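Local atomic coordinates of Pgp2 (Campylobacter jejuni subsp. jejuni, PDB entry 6XJ6), a protein that helps set the helical shape of the cell, probably by trimming peptidoglycan as an LD-carboxypeptidase, and binds peptidoglycan through a pocket on its accessory NTF2 domain. Residues 113-125 with 134-147. Sequence-based numbering, arbitrary orientation.
Sequences GGGIWIHGYPLDG and RGCIALFNNNLEKF
Cys136 SG lies at the edge of the His119 ring, 3.7 Å from NE2, and NE2 comes 3.2 Å from Cys136 CB. The CG of His119 sits between backbone N and carbonyl carbon (chi1 60°), which lays the ring over the strand with Ile137 O against one face. The other ring nitrogen, ND1, donates in plane to a lone pair of Gly120 O (2.8 Å), fixing the ring's rotation and leaving NE2 facing the cysteine. The sulfur is held too: Trp117 N donates to Cys136 SG (3.3 Å, 160°), and the sulfur also lies obliquely against the indole. The backbones are joined by a short parallel ladder: Ile137 N to Trp117 O, His119 N to Ile137 O and Leu139 N to His119 O. On the sheet face away from the histidine, Ile118 sends CG2 to Leu139 CD1 and CD1 to Phe147 CZ, packing against the following helix. The Asn141 amide grips Tyr121 twice, OD1 taking its N (2.8 Å) and ND2 reaching its O (3.1 Å) from above the carbonyl plane. The Tyr121 and Phe140 rings, with their planes at 22°, are slid so far apart that they barely overlap, and a water links Tyr121 OH to Ala138 O. Tyr92 meets the His119 ring edge-to-face. His119, a predicted proton donor/acceptor on strand 117-119, beside Cys136, the predicted nucleophile just before parallel strand 137-138, marks the active site of a YkuD-type L,D-transpeptidase domain.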
loop_
_atom_site.group_PDB
_atom_site.type_symbol
_atom_site.label_atom_id
_atom_site.label_comp_id
_atom_site.label_asym_id
_atom_site.label_seq_id
_atom_site.Cartn_x
_atom_site.Cartn_y
_atom_site.Cartn_z
ATOM N N GLY A 113 -13.473 2.413 10.818
ATOM C CA GLY A 113 -12.576 2.040 11.885
ATOM C C GLY A 113 -11.277 2.819 11.809
ATOM O O GLY A 113 -11.110 3.758 11.023
ATOM N N GLY A 114 -10.339 2.387 12.637
ATOM C CA GLY A 114 -9.101 3.109 12.818
ATOM C C GLY A 114 -8.398 2.590 14.051
ATOM O O GLY A 114 -8.756 1.545 14.593
ATOM N N GLY A 115 -7.391 3.340 14.483
ATOM C CA GLY A 115 -6.664 2.957 15.680
ATOM C C GLY A 115 -5.990 1.610 15.563
ATOM O O GLY A 115 -5.916 0.863 16.551
ATOM N N ILE A 116 -5.488 1.278 14.375
ATOM C CA ILE A 116 -4.763 0.037 14.152
ATOM C C ILE A 116 -3.284 0.356 14.308
ATOM O O ILE A 116 -2.668 0.978 13.433
ATOM C CB ILE A 116 -5.072 -0.566 12.775
ATOM C CG1 ILE A 116 -6.574 -0.836 12.627
ATOM C CG2 ILE A 116 -4.259 -1.829 12.557
ATOM C CD1 ILE A 116 -7.168 -1.768 13.680
ATOM N N TRP A 117 -2.726 -0.060 15.438
ATOM C CA TRP A 117 -1.371 0.262 15.837
ATOM C C TRP A 117 -0.583 -1.019 16.049
ATOM O O TRP A 117 -1.146 -2.105 16.207
ATOM C CB TRP A 117 -1.359 0.998 17.186
ATOM C CG TRP A 117 -2.165 2.256 17.251
ATOM C CD1 TRP A 117 -2.685 2.962 16.210
ATOM C CD2 TRP A 117 -2.513 2.972 18.438
ATOM N NE1 TRP A 117 -3.357 4.072 16.679
ATOM C CE2 TRP A 117 -3.258 4.100 18.046
ATOM C CE3 TRP A 117 -2.275 2.759 19.799
ATOM C CZ2 TRP A 117 -3.774 5.008 18.967
ATOM C CZ3 TRP A 117 -2.782 3.665 20.709
ATOM C CH2 TRP A 117 -3.517 4.777 20.290
ATOM N N ILE A 118 0.738 -0.867 16.047
ATOM C CA ILE A 118 1.653 -1.844 16.614
ATOM C C ILE A 118 2.070 -1.302 17.972
ATOM O O ILE A 118 2.497 -0.145 18.079
ATOM C CB ILE A 118 2.875 -2.046 15.702
ATOM C CG1 ILE A 118 2.438 -2.614 14.347
ATOM C CG2 ILE A 118 3.920 -2.946 16.381
ATOM C CD1 ILE A 118 3.568 -2.693 13.304
ATOM N N HIS A 119 1.928 -2.114 19.013
ATOM C CA HIS A 119 2.246 -1.651 20.357
ATOM C C HIS A 119 2.663 -2.852 21.198
ATOM O O HIS A 119 2.945 -3.934 20.672
ATOM C CB HIS A 119 1.084 -0.830 20.944
ATOM C CG HIS A 119 -0.208 -1.579 21.065
ATOM N ND1 HIS A 119 -0.362 -2.678 21.879
ATOM C CD2 HIS A 119 -1.413 -1.367 20.484
ATOM C CE1 HIS A 119 -1.610 -3.114 21.794
ATOM N NE2 HIS A 119 -2.268 -2.335 20.956
ATOM N N GLY A 120 2.727 -2.649 22.514
ATOM C CA GLY A 120 3.169 -3.657 23.435
ATOM C C GLY A 120 2.052 -4.196 24.301
ATOM O O GLY A 120 0.862 -4.128 23.957
ATOM N N TYR A 121 2.441 -4.737 25.451
ATOM C CA TYR A 121 1.545 -5.378 26.394
ATOM C C TYR A 121 1.321 -4.484 27.604
ATOM O O TYR A 121 2.186 -3.669 27.948
ATOM C CB TYR A 121 2.161 -6.692 26.882
ATOM C CG TYR A 121 2.055 -7.839 25.904
ATOM C CD1 TYR A 121 1.278 -8.949 26.192
ATOM C CD2 TYR A 121 2.742 -7.819 24.700
ATOM C CE1 TYR A 121 1.186 -10.007 25.314
ATOM C CE2 TYR A 121 2.646 -8.869 23.810
ATOM C CZ TYR A 121 1.868 -9.963 24.125
ATOM O OH TYR A 121 1.776 -11.018 23.249
ATOM N N PRO A 122 0.178 -4.621 28.277
ATOM C CA PRO A 122 -0.055 -3.858 29.506
ATOM C C PRO A 122 1.102 -4.013 30.479
ATOM O O PRO A 122 1.557 -5.124 30.768
ATOM C CB PRO A 122 -1.339 -4.480 30.059
ATOM C CG PRO A 122 -2.059 -4.963 28.855
ATOM C CD PRO A 122 -0.988 -5.450 27.922
ATOM N N LEU A 123 1.589 -2.876 30.976
ATOM C CA LEU A 123 2.716 -2.893 31.898
ATOM C C LEU A 123 2.380 -3.597 33.205
ATOM O O LEU A 123 3.296 -4.012 33.923
ATOM C CB LEU A 123 3.179 -1.463 32.177
ATOM C CG LEU A 123 3.628 -0.645 30.963
ATOM C CD1 LEU A 123 3.986 0.761 31.395
ATOM C CD2 LEU A 123 4.803 -1.286 30.255
ATOM N N ASP A 124 1.099 -3.756 33.528
ATOM C CA ASP A 124 0.709 -4.420 34.767
ATOM C C ASP A 124 0.634 -5.939 34.639
ATOM O O ASP A 124 0.274 -6.610 35.609
ATOM C CB ASP A 124 -0.623 -3.860 35.292
ATOM C CG ASP A 124 -1.809 -4.244 34.430
ATOM O OD1 ASP A 124 -1.625 -4.943 33.410
ATOM O OD2 ASP A 124 -2.939 -3.840 34.775
ATOM N N GLY A 125 0.970 -6.501 33.477
ATOM C CA GLY A 125 0.985 -7.934 33.296
ATOM C C GLY A 125 -0.288 -8.533 32.741
ATOM O O GLY A 125 -0.306 -9.734 32.447
ATOM N N ARG A 134 -8.281 -5.070 19.703
ATOM C CA ARG A 134 -9.132 -4.287 18.805
ATOM C C ARG A 134 -8.486 -4.121 17.429
ATOM O O ARG A 134 -8.583 -3.074 16.788
ATOM C CB ARG A 134 -9.522 -2.945 19.427
ATOM C CG ARG A 134 -10.296 -3.084 20.730
ATOM C CD ARG A 134 -10.967 -1.778 21.118
ATOM N NE ARG A 134 -10.016 -0.671 21.135
ATOM C CZ ARG A 134 -10.354 0.616 21.115
ATOM N NH1 ARG A 134 -11.631 0.982 21.074
ATOM N NH2 ARG A 134 -9.407 1.545 21.137
ATOM N N GLY A 135 -7.817 -5.175 16.969
ATOM C CA GLY A 135 -7.198 -5.188 15.663
ATOM C C GLY A 135 -5.744 -4.771 15.641
ATOM O O GLY A 135 -5.087 -4.901 14.599
ATOM N N CYS A 136 -5.221 -4.276 16.751
ATOM C CA CYS A 136 -3.817 -3.921 16.825
ATOM C C CYS A 136 -2.946 -5.175 16.860
ATOM O O CYS A 136 -3.414 -6.293 17.093
ATOM C CB CYS A 136 -3.564 -3.083 18.075
ATOM S SG CYS A 136 -4.270 -1.437 17.995
ATOM N N ILE A 137 -1.656 -4.968 16.616
ATOM C CA ILE A 137 -0.647 -6.020 16.656
ATOM C C ILE A 137 0.229 -5.747 17.866
ATOM O O ILE A 137 0.795 -4.655 17.989
ATOM C CB ILE A 137 0.188 -6.036 15.369
ATOM C CG1 ILE A 137 -0.722 -6.317 14.176
ATOM C CG2 ILE A 137 1.307 -7.076 15.469
ATOM C CD1 ILE A 137 -0.096 -5.973 12.841
ATOM N N ALA A 138 0.331 -6.726 18.764
ATOM C CA ALA A 138 1.079 -6.577 20.004
ATOM C C ALA A 138 2.367 -7.387 19.942
ATOM O O ALA A 138 2.347 -8.582 19.625
ATOM C CB ALA A 138 0.240 -7.033 21.198
ATOM N N LEU A 139 3.476 -6.726 20.254
ATOM C CA LEU A 139 4.778 -7.351 20.406
ATOM C C LEU A 139 5.194 -7.295 21.867
ATOM O O LEU A 139 4.816 -6.375 22.595
ATOM C CB LEU A 139 5.817 -6.589 19.583
ATOM C CG LEU A 139 5.560 -6.550 18.084
ATOM C CD1 LEU A 139 6.603 -5.684 17.392
ATOM C CD2 LEU A 139 5.581 -7.957 17.513
ATOM N N PHE A 140 5.983 -8.279 22.297
ATOM C CA PHE A 140 6.430 -8.294 23.682
ATOM C C PHE A 140 7.219 -7.026 23.991
ATOM O O PHE A 140 8.000 -6.541 23.166
ATOM C CB PHE A 140 7.273 -9.544 23.948
ATOM C CG PHE A 140 6.483 -10.820 23.901
ATOM C CD1 PHE A 140 5.348 -10.969 24.681
ATOM C CD2 PHE A 140 6.866 -11.866 23.082
ATOM C CE1 PHE A 140 4.613 -12.136 24.648
ATOM C CE2 PHE A 140 6.130 -13.036 23.044
ATOM C CZ PHE A 140 5.005 -13.171 23.827
ATOM N N ASN A 141 7.000 -6.478 25.188
ATOM C CA ASN A 141 7.628 -5.208 25.536
ATOM C C ASN A 141 9.146 -5.287 25.441
ATOM O O ASN A 141 9.793 -4.312 25.043
ATOM C CB ASN A 141 7.191 -4.769 26.933
ATOM C CG ASN A 141 5.739 -4.370 26.970
ATOM O OD1 ASN A 141 5.149 -4.079 25.930
ATOM N ND2 ASN A 141 5.148 -4.371 28.160
ATOM N N ASN A 142 9.722 -6.446 25.772
ATOM C CA ASN A 142 11.168 -6.634 25.739
ATOM C C ASN A 142 11.725 -6.724 24.325
ATOM O O ASN A 142 12.950 -6.796 24.170
ATOM C CB ASN A 142 11.546 -7.898 26.514
ATOM C CG ASN A 142 10.882 -9.147 25.959
ATOM O OD1 ASN A 142 10.341 -9.141 24.854
ATOM N ND2 ASN A 142 10.922 -10.227 26.729
ATOM N N ASN A 143 10.864 -6.754 23.305
ATOM C CA ASN A 143 11.285 -6.700 21.915
ATOM C C ASN A 143 11.004 -5.355 21.268
ATOM O O ASN A 143 11.441 -5.126 20.136
ATOM C CB ASN A 143 10.579 -7.796 21.104
ATOM C CG ASN A 143 10.934 -9.192 21.584
ATOM O OD1 ASN A 143 12.034 -9.430 22.095
ATOM N ND2 ASN A 143 10.004 -10.126 21.425
ATOM N N LEU A 144 10.296 -4.455 21.954
ATOM C CA LEU A 144 9.835 -3.232 21.310
ATOM C C LEU A 144 10.951 -2.218 21.127
ATOM O O LEU A 144 10.900 -1.426 20.181
ATOM C CB LEU A 144 8.681 -2.616 22.096
ATOM C CG LEU A 144 7.303 -3.055 21.615
ATOM C CD1 LEU A 144 6.254 -2.551 22.579
ATOM C CD2 LEU A 144 6.994 -2.550 20.210
ATOM N N GLU A 145 11.952 -2.209 22.010
ATOM C CA GLU A 145 13.091 -1.324 21.801
ATOM C C GLU A 145 13.826 -1.683 20.519
ATOM O O GLU A 145 14.207 -0.797 19.747
ATOM C CB GLU A 145 14.039 -1.368 23.002
ATOM C CG GLU A 145 13.505 -0.656 24.235
ATOM C CD GLU A 145 13.272 0.826 24.001
ATOM O OE1 GLU A 145 13.735 1.349 22.963
ATOM O OE2 GLU A 145 12.622 1.466 24.854
ATOM N N LYS A 146 14.013 -2.982 20.260
ATOM C CA LYS A 146 14.673 -3.388 19.024
ATOM C C LYS A 146 13.824 -3.037 17.813
ATOM O O LYS A 146 14.341 -2.535 16.809
ATOM C CB LYS A 146 14.988 -4.884 19.042
ATOM C CG LYS A 146 15.626 -5.363 17.731
ATOM C CD LYS A 146 16.050 -6.827 17.757
ATOM C CE LYS A 146 16.673 -7.225 16.417
ATOM N NZ LYS A 146 17.220 -8.614 16.408
ATOM N N PHE A 147 12.516 -3.291 17.883
ATOM C CA PHE A 147 11.632 -2.889 16.795
ATOM C C PHE A 147 11.752 -1.390 16.524
ATOM O O PHE A 147 11.876 -0.960 15.369
ATOM C CB PHE A 147 10.190 -3.270 17.135
ATOM C CG PHE A 147 9.203 -2.879 16.079
ATOM C CD1 PHE A 147 8.555 -1.656 16.133
ATOM C CD2 PHE A 147 8.935 -3.725 15.018
ATOM C CE1 PHE A 147 7.657 -1.282 15.155
ATOM C CE2 PHE A 147 8.039 -3.365 14.041
ATOM C CZ PHE A 147 7.394 -2.137 14.104
HETATM O O HOH W 1 -9.637 -0.519 16.310
HETATM O O HOH W 2 3.479 -10.620 20.983
#